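Local coordinates for protein peptidoglycan glycosyltransferase (Atopobium parvulum, PDB 4OVD) that belongs to the penicillin-binding proteins, joining a dimerisation domain to a penicillin-binding transpeptidase domain in a single chain, at residues E226-K229 with K230-Q234. Numbering follows the deposited sequence.
Sequences ELQK and KAEEQ
Q228 and E232, one helical turn apart, join side chain to side chain: NE2 of Q228 gives a nearly straight hydrogen bond to OE2 of E232, 2.9 Å long with an angle of 171° at the hydrogen. The acceptor lies almost in the amide plane, whereas the amide nitrogen reaches OE2 from the anti side of the carboxylate, tilted somewhat out of its plane; the two flat groups stand 85° apart. Followed outward, E232 begins with CB beside the carbonyl oxygens of Q228 and K229. CG of E232, set next to its own backbone N (chi1 -64°), packs 3.2 Å from O of Q228; the chain then runs out extended, bringing CD of E232 to 3.7 Å from NE2 of Q228 and OE2 onto that nitrogen. A carboxylate suits the place because its oxygens only accept, and OE2 here takes two N-H donors, the second from the backbone of G160; a glutamine suits because its NH2 has two hydrogens, one for OE2 of E232 and one for O of A263. Both residues belong to helix 225-242, which packs against strand 260-266, an outermost strand of the five-stranded antiparallel sheet in the penicillin-binding transpeptidase fold. The small side chain of A231 touches F549 of helix 542-556, while the side chain of L227 packs on Y261 and lays CD1 4.1 Å from CD of K230. On the exposed side, where long charged chains can reach solvent, CG of K229 passes 3.9 Å from OE1 of E233, while the charged NZ stays 4.7 Å from that oxygen, probably a mild attraction.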
loop_
_atom_site.group_PDB
_atom_site.type_symbol
_atom_site.label_atom_id
_atom_site.label_comp_id
_atom_site.label_asym_id
_atom_site.label_seq_id
_atom_site.Cartn_x
_atom_site.Cartn_y
_atom_site.Cartn_z
ATOM N N GLU A 226 -7.492 16.880 5.653
ATOM C CA GLU A 226 -6.686 17.197 6.844
ATOM C C GLU A 226 -5.747 16.019 7.212
ATOM O O GLU A 226 -4.617 16.200 7.654
ATOM C CB GLU A 226 -7.595 17.563 8.027
ATOM C CG GLU A 226 -6.964 18.613 8.914
ATOM C CD GLU A 226 -6.755 19.946 8.198
ATOM O OE1 GLU A 226 -7.562 20.322 7.305
ATOM O OE2 GLU A 226 -5.778 20.647 8.542
ATOM N N LEU A 227 -6.204 14.792 6.978
ATOM C CA LEU A 227 -5.373 13.625 7.236
ATOM C C LEU A 227 -4.285 13.520 6.169
ATOM O O LEU A 227 -3.194 13.030 6.396
ATOM C CB LEU A 227 -6.233 12.376 7.257
ATOM C CG LEU A 227 -5.445 11.199 7.776
ATOM C CD1 LEU A 227 -4.885 11.547 9.155
ATOM C CD2 LEU A 227 -6.376 9.997 7.806
ATOM N N GLN A 228 -4.567 14.045 5.009
ATOM C CA GLN A 228 -3.597 14.017 3.935
ATOM C C GLN A 228 -2.466 14.930 4.293
ATOM O O GLN A 228 -1.320 14.618 4.077
ATOM C CB GLN A 228 -4.268 14.437 2.618
ATOM C CG GLN A 228 -3.334 14.477 1.451
ATOM C CD GLN A 228 -2.813 13.129 1.096
ATOM O OE1 GLN A 228 -3.465 12.094 1.361
ATOM N NE2 GLN A 228 -1.633 13.107 0.475
ATOM N N LYS A 229 -2.779 16.049 4.913
ATOM C CA LYS A 229 -1.742 17.006 5.294
ATOM C C LYS A 229 -0.789 16.452 6.337
ATOM O O LYS A 229 0.413 16.693 6.313
ATOM C CB LYS A 229 -2.445 18.257 5.829
ATOM C CG LYS A 229 -1.536 19.375 6.274
ATOM C CD LYS A 229 -2.389 20.451 6.951
ATOM C CE LYS A 229 -1.560 21.638 7.386
ATOM N NZ LYS A 229 -0.987 22.271 6.162
ATOM N N LYS A 230 -1.349 15.779 7.319
ATOM C CA LYS A 230 -0.556 15.110 8.347
ATOM C C LYS A 230 0.279 14.013 7.726
ATOM O O LYS A 230 1.435 13.847 8.088
ATOM C CB LYS A 230 -1.451 14.467 9.387
ATOM C CG LYS A 230 -2.266 15.442 10.220
ATOM C CD LYS A 230 -3.146 14.675 11.199
ATOM C CE LYS A 230 -4.024 15.611 11.984
ATOM N NZ LYS A 230 -3.122 16.511 12.730
ATOM N N ALA A 231 -0.313 13.211 6.835
ATOM C CA ALA A 231 0.447 12.148 6.191
ATOM C C ALA A 231 1.685 12.723 5.520
ATOM O O ALA A 231 2.797 12.192 5.658
ATOM C CB ALA A 231 -0.394 11.414 5.169
ATOM N N GLU A 232 1.504 13.850 4.834
ATOM C CA GLU A 232 2.617 14.467 4.127
ATOM C C GLU A 232 3.669 15.012 5.032
ATOM O O GLU A 232 4.857 14.834 4.805
ATOM C CB GLU A 232 2.090 15.550 3.188
ATOM C CG GLU A 232 1.213 14.938 2.095
ATOM C CD GLU A 232 0.730 15.933 1.052
ATOM O OE1 GLU A 232 1.082 17.133 1.195
ATOM O OE2 GLU A 232 0.027 15.501 0.084
ATOM N N GLU A 233 3.254 15.679 6.092
ATOM C CA GLU A 233 4.230 16.256 6.966
ATOM C C GLU A 233 4.952 15.212 7.781
ATOM O O GLU A 233 6.180 15.298 7.971
ATOM C CB GLU A 233 3.607 17.385 7.794
ATOM C CG GLU A 233 2.538 17.003 8.811
ATOM C CD GLU A 233 1.698 18.208 9.283
ATOM O OE1 GLU A 233 1.624 19.218 8.553
ATOM O OE2 GLU A 233 1.058 18.131 10.347
ATOM N N GLN A 234 4.224 14.187 8.229
ATOM C CA GLN A 234 4.844 13.095 8.974
ATOM C C GLN A 234 5.789 12.263 8.114
ATOM O O GLN A 234 6.888 11.928 8.538
ATOM C CB GLN A 234 3.793 12.267 9.712
ATOM C CG GLN A 234 3.200 13.114 10.840
ATOM C CD GLN A 234 2.163 12.428 11.671
ATOM O OE1 GLN A 234 2.364 11.312 12.105
ATOM N NE2 GLN A 234 1.046 13.125 11.934
#